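Local structure of ribosomal protein S2-related protein (Deinococcus radiodurans, 2JH3) at residues Y78-E81 / T82-R86; L90-Q93 / G94-T98; T113-L116 / G117-P120; A459-R462 / D463-R467. The protein binds a [4Fe-4S] cluster and may act as a CbiX-type chelatase that inserts iron into sirohydrochlorin. All coordinates share one frame; numbering follows the deposited sequence.

Contact 1: Y78-E81 / T82-R86; sequences YVTE and TVLPR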
ATOM      1  N   TYR A  78      22.709   6.290  26.293  1.00 30.40           N
ATOM      2  CA  TYR A  78      23.128   6.528  24.907  1.00 30.10           C
ATOM      3  C   TYR A  78      22.084   7.186  24.029  1.00 28.46           C
ATOM      4  O   TYR A  78      22.376   8.111  23.287  1.00 27.75           O
ATOM      5  CB  TYR A  78      23.561   5.195  24.318  1.00 32.23           C
ATOM      6  CG  TYR A  78      24.271   5.361  23.006  1.00 32.83           C
ATOM      7  CD1 TYR A  78      25.556   5.948  22.945  1.00 31.48           C
ATOM      8  CD2 TYR A  78      23.648   4.982  21.823  1.00 33.42           C
ATOM      9  CE1 TYR A  78      26.208   6.094  21.686  1.00 35.09           C
ATOM     10  CE2 TYR A  78      24.267   5.146  20.567  1.00 33.19           C
ATOM     11  CZ  TYR A  78      25.537   5.703  20.496  1.00 34.38           C
ATOM     12  OH  TYR A  78      26.141   5.825  19.240  1.00 36.33           O
ATOM     13  N   VAL A  79      20.847   6.741  24.143  1.00 27.24           N
ATOM     14  CA  VAL A  79      19.811   7.296  23.310  1.00 27.62           C
ATOM     15  C   VAL A  79      19.612   8.783  23.653  1.00 26.89           C
ATOM     16  O   VAL A  79      19.619   9.605  22.766  1.00 24.83           O
ATOM     17  CB  VAL A  79      18.502   6.524  23.392  1.00 27.74           C
ATOM     18  CG1 VAL A  79      17.381   7.272  22.676  1.00 30.02           C
ATOM     19  CG2 VAL A  79      18.664   5.116  22.806  1.00 28.66           C
ATOM     20  N   THR A  80      19.474   9.127  24.938  1.00 25.17           N
ATOM     21  CA  THR A  80      19.165  10.518  25.289  1.00 24.90           C
ATOM     22  C   THR A  80      20.390  11.472  25.200  1.00 24.75           C
ATOM     23  O   THR A  80      20.245  12.674  24.957  1.00 24.77           O
ATOM     24  CB  THR A  80      18.523  10.602  26.717  1.00 24.37           C
ATOM     25  OG1 THR A  80      19.500  10.188  27.687  1.00 22.95           O
ATOM     26  CG2 THR A  80      17.250   9.813  26.791  1.00 25.64           C
ATOM     27  N   GLU A  81      21.581  10.915  25.351  1.00 24.98           N
ATOM     28  CA  GLU A  81      22.866  11.622  25.340  1.00 26.89           C
ATOM     29  C   GLU A  81      23.544  11.719  23.936  1.00 27.88           C
ATOM     30  O   GLU A  81      24.262  12.691  23.630  1.00 28.35           O
ATOM     31  CB  GLU A  81      23.848  10.924  26.329  1.00 27.21           C
ATOM     32  CG  GLU A  81      23.335  11.060  27.809  1.00 27.08           C
ATOM     33  CD  GLU A  81      24.250  10.373  28.845  1.00 31.34           C
ATOM     34  OE1 GLU A  81      23.917  10.424  30.056  1.00 33.79           O
ATOM     35  OE2 GLU A  81      25.217   9.729  28.414  1.00 28.83           O
ATOM     36  N   THR A  82      23.355  10.689  23.124  1.00 27.86           N
ATOM     37  CA  THR A  82      23.961  10.648  21.792  1.00 27.03           C
ATOM     38  C   THR A  82      22.978  10.672  20.608  1.00 25.30           C
ATOM     39  O   THR A  82      23.085  11.562  19.749  1.00 25.07           O
ATOM     40  CB  THR A  82      24.972   9.515  21.770  1.00 29.04           C
ATOM     41  OG1 THR A  82      25.958   9.828  22.787  1.00 32.43           O
ATOM     42  CG2 THR A  82      25.624   9.331  20.388  1.00 29.62           C
ATOM     43  N   VAL A  83      21.994   9.796  20.598  1.00 22.48           N
ATOM     44  CA  VAL A  83      21.107   9.645  19.442  1.00 22.96           C
ATOM     45  C   VAL A  83      20.215  10.849  19.274  1.00 23.19           C
ATOM     46  O   VAL A  83      20.148  11.350  18.222  1.00 22.25           O
ATOM     47  CB  VAL A  83      20.245   8.365  19.562  1.00 22.18           C
ATOM     48  CG1 VAL A  83      19.180   8.213  18.414  1.00 24.19           C
ATOM     49  CG2 VAL A  83      21.149   7.099  19.629  1.00 21.48           C
ATOM     50  N   LEU A  84      19.471  11.275  20.307  1.00 23.24           N
ATOM     51  CA  LEU A  84      18.504  12.377  20.127  1.00 22.98           C
ATOM     52  C   LEU A  84      19.201  13.669  19.746  1.00 23.61           C
ATOM     53  O   LEU A  84      18.773  14.338  18.778  1.00 24.60           O
ATOM     54  CB  LEU A  84      17.543  12.551  21.333  1.00 24.70           C
ATOM     55  CG  LEU A  84      16.828  11.272  21.866  1.00 24.28           C
ATOM     56  CD1 LEU A  84      15.844  11.538  22.999  1.00 23.70           C
ATOM     57  CD2 LEU A  84      16.191  10.379  20.821  1.00 23.13           C
ATOM     58  N   PRO A  85      20.300  14.027  20.444  1.00 22.92           N
ATOM     59  CA  PRO A  85      21.071  15.215  20.095  1.00 24.54           C
ATOM     60  C   PRO A  85      21.632  15.188  18.671  1.00 25.52           C
ATOM     61  O   PRO A  85      21.532  16.171  17.973  1.00 24.76           O
ATOM     62  CB  PRO A  85      22.181  15.243  21.156  1.00 23.50           C
ATOM     63  CG  PRO A  85      21.651  14.518  22.246  1.00 23.31           C
ATOM     64  CD  PRO A  85      20.852  13.402  21.665  1.00 22.23           C
ATOM     65  N   ARG A  86      22.115  14.052  18.221  1.00 26.49           N
ATOM     66  CA  ARG A  86      22.604  13.869  16.839  1.00 28.40           C
ATOM     67  C   ARG A  86      21.505  14.066  15.784  1.00 28.48           C
ATOM     68  O   ARG A  86      21.737  14.659  14.778  1.00 29.25           O
ATOM     69  CB  ARG A  86      23.089  12.454  16.737  1.00 29.10           C
ATOM     70  CG  ARG A  86      23.870  12.042  15.608  1.00 31.81           C
ATOM     71  CD  ARG A  86      24.170  10.540  15.885  1.00 33.65           C
ATOM     72  NE  ARG A  86      23.007   9.779  15.485  1.00 37.99           N
ATOM     73  CZ  ARG A  86      22.714   8.505  15.719  1.00 35.29           C
ATOM     74  NH1 ARG A  86      23.465   7.695  16.478  1.00 33.62           N
ATOM     75  NH2 ARG A  86      21.563   8.064  15.142  1.00 37.15           N
TER
HETATM   76  O   HOH W   1      26.172   8.707  25.854  1.00 51.20           O
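Tyr78 lays its ring against Thr82 one turn further along helix 78-88, in the CbiX-like chelatase domain. Thr82 CB sits over one ring face, 4.0 Å from the centroid of the Tyr78 ring and 25° off its normal, a CH-pi contact offset toward the CE1 side. With CG2 of Thr82 anti to its own backbone N, the methyl reaches over that rim, 3.5 Å from Tyr78 CE1. The beta-branched threonine thus offers carbon to the ring, while its OG1 is turned to a water that donates to Glu81 OE2. Val83 meets the same ring obliquely with CG2, the two side chains crossing at about a right angle. Tyr78 OH makes a weak hydrogen bond to Thr400 OG1, which Arg86 NH1 also binds.

Round the helix, Val79 CG1 lies 3.8 Å from Leu84 CD2, and the leucine continues inward to Phe73 and Tyr112, as befits a long apolar side chain on the buried face. Cut back to an alanine, Leu84 would probably leave a gap between Val79 CG1, Phe73 and Tyr112.

The backbone widens here into a pi-type turn. Leu84 N bonds Val79 O at 3.0 Å, nearly straight at 167°, five residues back. With Leu84 N taken by Val79 O and no N-H on Pro85, Thr80 O is left to the hydroxyl of Tyr112 and has Pro85 CD packed 3.4 Å away. Tyr78 O takes two donors: Val83 N in its carbonyl plane at 3.2 Å, and Thr82 N, tilted from that plane, at 2.8 Å.

Contact 2: L90-Q93 / G94-T98; sequences LGHQ and GPVPT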
ATOM      1  N   LEU A  90      22.102  18.902  17.534  1.00 32.60           N
ATOM      2  CA  LEU A  90      22.488  19.769  18.661  1.00 33.13           C
ATOM      3  C   LEU A  90      23.980  19.923  18.867  1.00 33.78           C
ATOM      4  O   LEU A  90      24.394  20.846  19.592  1.00 35.30           O
ATOM      5  CB  LEU A  90      21.843  19.285  19.981  1.00 32.46           C
ATOM      6  CG  LEU A  90      20.344  19.355  19.954  1.00 31.97           C
ATOM      7  CD1 LEU A  90      19.808  18.923  21.291  1.00 33.43           C
ATOM      8  CD2 LEU A  90      19.892  20.783  19.582  1.00 31.81           C
ATOM      9  N   GLY A  91      24.782  19.050  18.267  1.00 34.58           N
ATOM     10  CA  GLY A  91      26.251  19.120  18.388  1.00 35.36           C
ATOM     11  C   GLY A  91      26.682  18.851  19.818  1.00 36.23           C
ATOM     12  O   GLY A  91      27.351  19.654  20.423  1.00 38.52           O
ATOM     13  N   HIS A  92      26.245  17.714  20.349  1.00 36.24           N
ATOM     14  CA  HIS A  92      26.461  17.333  21.749  1.00 35.49           C
ATOM     15  C   HIS A  92      26.440  15.835  21.886  1.00 34.53           C
ATOM     16  O   HIS A  92      25.607  15.145  21.292  1.00 31.87           O
ATOM     17  CB  HIS A  92      25.389  17.955  22.664  1.00 35.72           C
ATOM     18  CG  HIS A  92      25.643  17.698  24.124  1.00 37.95           C
ATOM     19  ND1 HIS A  92      26.464  18.511  24.888  1.00 40.52           N
ATOM     20  CD2 HIS A  92      25.255  16.682  24.935  1.00 34.89           C
ATOM     21  CE1 HIS A  92      26.540  18.018  26.112  1.00 39.02           C
ATOM     22  NE2 HIS A  92      25.822  16.911  26.160  1.00 33.60           N
ATOM     23  N   GLN A  93      27.368  15.308  22.661  1.00 34.65           N
ATOM     24  CA  GLN A  93      27.251  13.939  23.080  1.00 35.39           C
ATOM     25  C   GLN A  93      27.610  13.792  24.544  1.00 34.32           C
ATOM     26  O   GLN A  93      28.228  14.664  25.131  1.00 34.43           O
ATOM     27  CB  GLN A  93      28.084  13.032  22.187  1.00 35.69           C
ATOM     28  CG  GLN A  93      29.522  13.320  22.284  1.00 38.88           C
ATOM     29  CD  GLN A  93      30.287  12.739  21.116  0.75 40.78           C
ATOM     30  OE1 GLN A  93      29.764  11.872  20.376  1.00 48.94           O
ATOM     31  NE2 GLN A  93      31.540  13.206  20.934  1.00 46.55           N
ATOM     32  N   GLY A  94      27.201  12.696  25.137  1.00 33.05           N
ATOM     33  CA  GLY A  94      27.432  12.467  26.591  1.00 32.63           C
ATOM     34  C   GLY A  94      26.524  13.224  27.546  1.00 32.01           C
ATOM     35  O   GLY A  94      25.521  13.829  27.146  1.00 31.60           O
ATOM     36  N   PRO A  95      26.839  13.131  28.842  1.00 31.59           N
ATOM     37  CA  PRO A  95      26.060  13.667  29.929  1.00 30.43           C
ATOM     38  C   PRO A  95      25.514  15.029  29.680  1.00 29.41           C
ATOM     39  O   PRO A  95      26.250  15.922  29.316  1.00 28.93           O
ATOM     40  CB  PRO A  95      27.085  13.693  31.074  1.00 30.62           C
ATOM     41  CG  PRO A  95      27.742  12.348  30.883  1.00 33.12           C
ATOM     42  CD  PRO A  95      28.020  12.388  29.375  1.00 30.94           C
ATOM     43  N   VAL A  96      24.212  15.154  29.841  1.00 29.08           N
ATOM     44  CA  VAL A  96      23.548  16.434  29.857  1.00 30.04           C
ATOM     45  C   VAL A  96      23.385  16.865  31.333  1.00 30.47           C
ATOM     46  O   VAL A  96      22.763  16.173  32.137  1.00 31.53           O
ATOM     47  CB  VAL A  96      22.144  16.353  29.232  1.00 28.97           C
ATOM     48  CG1 VAL A  96      21.389  17.701  29.299  1.00 29.01           C
ATOM     49  CG2 VAL A  96      22.239  15.849  27.797  1.00 28.35           C
ATOM     50  N   PRO A  97      23.885  18.050  31.672  1.00 31.89           N
ATOM     51  CA  PRO A  97      23.829  18.503  33.057  1.00 32.12           C
ATOM     52  C   PRO A  97      22.493  19.043  33.394  1.00 32.62           C
ATOM     53  O   PRO A  97      21.731  19.381  32.495  1.00 32.87           O
ATOM     54  CB  PRO A  97      24.845  19.623  33.061  1.00 32.83           C
ATOM     55  CG  PRO A  97      24.792  20.152  31.670  1.00 33.69           C
ATOM     56  CD  PRO A  97      24.609  18.994  30.808  1.00 32.01           C
ATOM     57  N   THR A  98      22.181  19.118  34.682  1.00 33.45           N
ATOM     58  CA  THR A  98      20.937  19.736  35.146  1.00 33.58           C
ATOM     59  C   THR A  98      20.868  21.105  34.508  1.00 33.68           C
ATOM     60  O   THR A  98      21.868  21.773  34.400  1.00 34.71           O
ATOM     61  CB  THR A  98      20.931  19.859  36.702  1.00 33.97           C
ATOM     62  OG1 THR A  98      21.056  18.556  37.275  1.00 34.53           O
ATOM     63  CG2 THR A  98      19.678  20.521  37.239  1.00 33.72           C
TER
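The loop joining helix 78-88 to the edge strand 101-105 of the chelatase-like sheet folds back on itself at His92, whose imidazole reaches the carbonyls of Gly94 and Pro95. NE2 of His92 is the pivot, giving weak hydrogen bonds to Gly94 O at 3.2 Å and to Pro95 O at 3.3 Å. Both oxygens stand near the ring plane at its edge, that of Pro95 truly in plane, and the straighter bond is also to Pro95, 148° against 130° for Gly94. The histidine CG is anti to the backbone N (chi1 -175°), which swings the ring toward the following residues.

Val96 sends CG2 to within 4.1 Å of His92 NE2, an oblique van der Waals approach; the valine is buried against Val101 and Tyr112, and the imidazole also touches Val101 and Arg103. Gly94 makes the bend with a positive phi, and a side chain there would clash with Gln93 O. Pro95, whose ring fixes phi, carries the chain on and leans on Glu81.

A leucine at His92 is likely to fill part of the same space but leave the carbonyls of Gly94 and Pro95 without their shared donor, freeing the turn to move. The donor role implies that NE2 carries the proton, and because this one N-H is split between two carbonyls, each bond is long and weak.

Contact 3: T113-L116 / G117-P120; sequences TRPL and GAHP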
ATOM      1  N   THR A 113      16.909  19.396  27.622  1.00 25.03           N
ATOM      2  CA  THR A 113      16.994  19.030  29.044  1.00 23.42           C
ATOM      3  C   THR A 113      17.433  17.561  29.241  1.00 24.84           C
ATOM      4  O   THR A 113      17.540  16.757  28.297  1.00 24.42           O
ATOM      5  CB  THR A 113      15.670  19.239  29.799  1.00 24.60           C
ATOM      6  OG1 THR A 113      14.702  18.214  29.466  1.00 21.00           O
ATOM      7  CG2 THR A 113      15.047  20.594  29.506  1.00 21.73           C
ATOM      8  N   ARG A 114      17.664  17.238  30.514  1.00 24.56           N
ATOM      9  CA  ARG A 114      17.821  15.882  30.961  1.00 24.78           C
ATOM     10  C   ARG A 114      16.513  15.212  30.725  1.00 23.32           C
ATOM     11  O   ARG A 114      15.450  15.859  30.607  1.00 23.83           O
ATOM     12  CB  ARG A 114      18.227  15.884  32.444  1.00 24.25           C
ATOM     13  CG  ARG A 114      19.610  16.414  32.607  1.00 28.04           C
ATOM     14  CD  ARG A 114      20.058  16.356  34.090  1.00 29.36           C
ATOM     15  NE  ARG A 114      20.279  14.975  34.548  1.00 33.36           N
ATOM     16  CZ  ARG A 114      20.640  14.644  35.800  1.00 34.56           C
ATOM     17  NH1 ARG A 114      20.794  15.592  36.735  1.00 34.03           N
ATOM     18  NH2 ARG A 114      20.786  13.370  36.123  1.00 33.24           N
ATOM     19  N   PRO A 115      16.556  13.896  30.599  1.00 23.71           N
ATOM     20  CA  PRO A 115      15.342  13.142  30.426  1.00 22.76           C
ATOM     21  C   PRO A 115      14.434  13.025  31.630  1.00 22.92           C
ATOM     22  O   PRO A 115      14.898  13.108  32.798  1.00 21.16           O
ATOM     23  CB  PRO A 115      15.851  11.786  29.996  1.00 24.09           C
ATOM     24  CG  PRO A 115      17.282  11.777  30.237  1.00 24.41           C
ATOM     25  CD  PRO A 115      17.764  13.064  30.561  1.00 23.58           C
ATOM     26  N   LEU A 116      13.149  12.820  31.343  1.00 24.12           N
ATOM     27  CA  LEU A 116      12.089  12.651  32.368  1.00 25.12           C
ATOM     28  C   LEU A 116      12.581  11.738  33.456  1.00 26.00           C
ATOM     29  O   LEU A 116      12.483  12.053  34.642  1.00 27.60           O
ATOM     30  CB  LEU A 116      10.866  12.032  31.728  1.00 24.37           C
ATOM     31  CG  LEU A 116       9.712  11.703  32.644  1.00 25.56           C
ATOM     32  CD1 LEU A 116       9.290  12.987  33.345  1.00 29.61           C
ATOM     33  CD2 LEU A 116       8.565  11.140  31.908  1.00 27.54           C
ATOM     34  N   GLY A 117      13.177  10.625  33.039  1.00 27.14           N
ATOM     35  CA  GLY A 117      13.599   9.589  33.977  1.00 28.63           C
ATOM     36  C   GLY A 117      14.651  10.059  34.943  1.00 30.01           C
ATOM     37  O   GLY A 117      14.779   9.490  36.015  1.00 31.77           O
ATOM     38  N   ALA A 118      15.407  11.088  34.594  1.00 29.88           N
ATOM     39  CA  ALA A 118      16.449  11.651  35.510  1.00 30.70           C
ATOM     40  C   ALA A 118      15.944  12.617  36.614  1.00 30.93           C
ATOM     41  O   ALA A 118      16.661  12.923  37.572  1.00 31.49           O
ATOM     42  CB  ALA A 118      17.550  12.343  34.698  1.00 30.13           C
ATOM     43  N   HIS A 119      14.760  13.173  36.444  1.00 30.84           N
ATOM     44  CA  HIS A 119      14.287  14.168  37.389  1.00 30.34           C
ATOM     45  C   HIS A 119      13.799  13.548  38.732  1.00 31.08           C
ATOM     46  O   HIS A 119      13.057  12.541  38.759  1.00 30.27           O
ATOM     47  CB  HIS A 119      13.218  15.052  36.791  1.00 30.96           C
ATOM     48  CG  HIS A 119      12.933  16.282  37.609  1.00 30.15           C
ATOM     49  ND1 HIS A 119      13.612  17.459  37.454  1.00 36.48           N
ATOM     50  CD2 HIS A 119      12.032  16.494  38.593  1.00 32.69           C
ATOM     51  CE1 HIS A 119      13.127  18.353  38.301  1.00 37.14           C
ATOM     52  NE2 HIS A 119      12.171  17.783  39.010  1.00 36.55           N
ATOM     53  N   PRO A 120      14.236  14.167  39.853  1.00 31.53           N
ATOM     54  CA  PRO A 120      13.823  13.641  41.177  1.00 30.56           C
ATOM     55  C   PRO A 120      12.340  13.597  41.443  1.00 30.22           C
ATOM     56  O   PRO A 120      11.892  12.754  42.247  1.00 30.13           O
ATOM     57  CB  PRO A 120      14.584  14.503  42.178  1.00 32.21           C
ATOM     58  CG  PRO A 120      15.047  15.757  41.401  1.00 32.28           C
ATOM     59  CD  PRO A 120      15.214  15.274  39.966  1.00 31.48           C
TER
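Ala118 sets its methyl beside the side chain of Arg114 and against the ring of Pro115, in the buried link that follows strand 108-112. Arg114 leaves the backbone with CG anti to its carbonyl carbon (chi1 -69°), runs on extended, and bends at chi3 (70°). The bend brings the guanidinium back beside Ala118, whose CB lies 3.7 Å from Arg114 NH2 in an oblique approach. This is a van der Waals contact rather than a polar bond: the charge is met by Glu76, which forms a salt bridge with NE, and by Thr98, which binds NH1. Alanine suits the place, small enough to fit beside the arginine, with CB also 4.2 Å from Pro115 CD.

Leu116 points the other way. Its CG is anti to the backbone N, sending the branched end toward Leu74 and Val256. His119, likewise anti, directs its ring away from the turn to helix 253-262, and ND1 makes a weak bond to Glu263 just beyond the end of that helix.

The backbone tightens between them. Ala118 N binds Pro115 O at 2.8 Å, and His119 N binds Leu116 O at 3.1 Å; each donor stands about 50° out of its carbonyl plane. Just before the turn, Thr113 OG1 donates to Arg114 O at 2.7 Å.

Two successive bonds from residue i+3 to residue i define a short 3-10 turn, here within the connection between strand 108-112 and helix 122-133 of the first chelatase-like domain.

Contact 4: A459-R462 / D463-R467; sequences AAVR and DEVGR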
ATOM      1  N   ALA A 459      15.226   1.556   7.564  1.00 20.75           N
ATOM      2  CA  ALA A 459      15.044   0.132   7.967  1.00 22.48           C
ATOM      3  C   ALA A 459      14.883  -0.847   6.783  1.00 24.44           C
ATOM      4  O   ALA A 459      15.330  -2.016   6.816  1.00 23.72           O
ATOM      5  CB  ALA A 459      13.818   0.052   8.877  1.00 23.11           C
ATOM      6  N   ALA A 460      14.220  -0.391   5.733  1.00 24.77           N
ATOM      7  CA  ALA A 460      14.047  -1.231   4.508  1.00 25.69           C
ATOM      8  C   ALA A 460      15.411  -1.444   3.810  1.00 25.64           C
ATOM      9  O   ALA A 460      15.704  -2.554   3.285  1.00 23.68           O
ATOM     10  CB  ALA A 460      13.036  -0.584   3.555  1.00 25.86           C
ATOM     11  N   VAL A 461      16.254  -0.409   3.809  1.00 24.65           N
ATOM     12  CA  VAL A 461      17.568  -0.558   3.228  1.00 26.58           C
ATOM     13  C   VAL A 461      18.428  -1.457   4.095  1.00 28.84           C
ATOM     14  O   VAL A 461      19.153  -2.360   3.593  1.00 27.91           O
ATOM     15  CB  VAL A 461      18.287   0.801   3.009  1.00 26.60           C
ATOM     16  CG1 VAL A 461      19.718   0.543   2.578  1.00 26.76           C
ATOM     17  CG2 VAL A 461      17.570   1.572   1.942  1.00 28.54           C
ATOM     18  N   ARG A 462      18.337  -1.278   5.414  1.00 30.09           N
ATOM     19  CA  ARG A 462      18.998  -2.256   6.324  1.00 30.85           C
ATOM     20  C   ARG A 462      18.607  -3.719   5.998  1.00 32.35           C
ATOM     21  O   ARG A 462      19.478  -4.542   5.817  1.00 34.13           O
ATOM     22  CB  ARG A 462      18.700  -1.942   7.784  1.00 29.23           C
ATOM     23  CG  ARG A 462      19.380  -2.927   8.819  1.00 30.82           C
ATOM     24  CD  ARG A 462      18.675  -2.772  10.164  1.00 31.18           C
ATOM     25  NE  ARG A 462      17.292  -3.075   9.896  1.00 32.07           N
ATOM     26  CZ  ARG A 462      16.235  -2.702  10.599  1.00 36.28           C
ATOM     27  NH1 ARG A 462      16.377  -2.018  11.694  1.00 38.03           N
ATOM     28  NH2 ARG A 462      15.019  -3.027  10.170  1.00 34.46           N
ATOM     29  N   ASP A 463      17.326  -4.035   5.843  1.00 33.98           N
ATOM     30  CA  ASP A 463      16.917  -5.395   5.523  1.00 35.72           C
ATOM     31  C   ASP A 463      17.438  -5.863   4.188  1.00 37.27           C
ATOM     32  O   ASP A 463      17.850  -7.006   4.056  1.00 37.89           O
ATOM     33  CB  ASP A 463      15.413  -5.507   5.488  1.00 35.32           C
ATOM     34  CG  ASP A 463      14.791  -5.136   6.796  1.00 38.46           C
ATOM     35  OD1 ASP A 463      15.483  -5.207   7.842  1.00 40.38           O
ATOM     36  OD2 ASP A 463      13.597  -4.753   6.776  1.00 43.23           O
ATOM     37  N   GLU A 464      17.481  -4.978   3.211  1.00 38.48           N
ATOM     38  CA  GLU A 464      18.003  -5.353   1.906  1.00 39.46           C
ATOM     39  C   GLU A 464      19.477  -5.736   1.953  1.00 40.30           C
ATOM     40  O   GLU A 464      19.863  -6.791   1.471  1.00 40.23           O
ATOM     41  CB  GLU A 464      17.768  -4.229   0.925  1.00 39.16           C
ATOM     42  CG  GLU A 464      18.226  -4.486  -0.519  1.00 42.29           C
ATOM     43  CD  GLU A 464      17.489  -5.643  -1.212  1.00 48.30           C
ATOM     44  OE1 GLU A 464      16.358  -6.041  -0.789  1.00 48.74           O
ATOM     45  OE2 GLU A 464      18.093  -6.165  -2.184  1.00 53.35           O
ATOM     46  N   VAL A 465      20.305  -4.870   2.500  1.00 40.71           N
ATOM     47  CA  VAL A 465      21.712  -5.181   2.711  1.00 42.61           C
ATOM     48  C   VAL A 465      21.824  -6.555   3.476  1.00 44.11           C
ATOM     49  O   VAL A 465      22.551  -7.456   3.040  1.00 43.71           O
ATOM     50  CB  VAL A 465      22.425  -4.017   3.456  1.00 41.64           C
ATOM     51  CG1 VAL A 465      23.868  -4.378   3.765  1.00 42.67           C
ATOM     52  CG2 VAL A 465      22.387  -2.729   2.636  1.00 40.48           C
ATOM     53  N   GLY A 466      21.054  -6.719   4.553  1.00 46.15           N
ATOM     54  CA  GLY A 466      21.022  -7.941   5.340  1.00 47.78           C
ATOM     55  C   GLY A 466      20.659  -9.205   4.574  1.00 49.97           C
ATOM     56  O   GLY A 466      21.209 -10.256   4.835  1.00 51.98           O
ATOM     57  N   ARG A 467      19.743  -9.101   3.617  1.00 51.74           N
ATOM     58  CA  ARG A 467      19.287 -10.235   2.825  1.00 52.05           C
ATOM     59  C   ARG A 467      20.370 -10.564   1.791  1.00 53.82           C
ATOM     60  O   ARG A 467      20.575 -11.748   1.496  1.00 54.47           O
ATOM     61  CB  ARG A 467      17.927  -9.948   2.152  1.00 52.05           C
TER
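Arg462 and Asp463, neighbours on the C-terminal helix 455-467, are joined by a salt bridge along its outer side. NH2 of Arg462 donates to Asp463 OD1 at 3.2 Å and 153°, meeting the oxygen on its syn side, though well out of the carboxylate plane. NE of the same arginine adds a weak bond to OD1, so one carboxylate oxygen takes both donors at the guanidinium edge; the two flat groups are turned 31° apart.

The torsions explain how adjacent residues can pair. CG of Arg462 is anti to the backbone N, and the chain bends at chi3, folding the guanidinium back until one face rests over Ala459 CA. Asp463 has CG beside its own N, which brings the carboxylate up along the helix toward the arginine. A long flexible base and a short acid suit this partly exposed surface.

Further round, the apolar face is built of small and beta-branched residues: Val461 CG1 meets Val465 CG2 at 4.2 Å, and Ala460 and Val461 pack on Val417 of helix 411-422, which ends at the cluster ligand Cys422. The side chain of Ala460 lies about 9 Å from the [4Fe-4S] cluster, and Leu457 of the same helix lines the cluster pocket, consistent with a helix that packs behind that site.

Regular alpha-helical bonding underlies all of this. Asp463 N and Glu464 N bond to Ala459 O and Ala460 O, while Val465 N reaches Val461 O at 3.0 Å, with an N-H...O angle of 170°.

Contacts 1, 2 and 3 follow one another through the first CbiX-like domain and touch, whereas contact 4 stands apart in the cluster-binding region, its centre about 23 Å or more from theirs. Contact 3 is buried, contact 1 half so, and contacts 2 and 4 lie at the surface. Pro85 O of contact 1 probably accepts a hydrogen bond from Leu90 N of contact 2, and Thr98 of contact 2 probably bonds to Arg114 of contact 3, tying helix, loop and turn together. Both helical contacts rely on backbone bonds, but contact 1 widens around a proline and adds ring packing, while contact 4 is regular and carries a salt bridge.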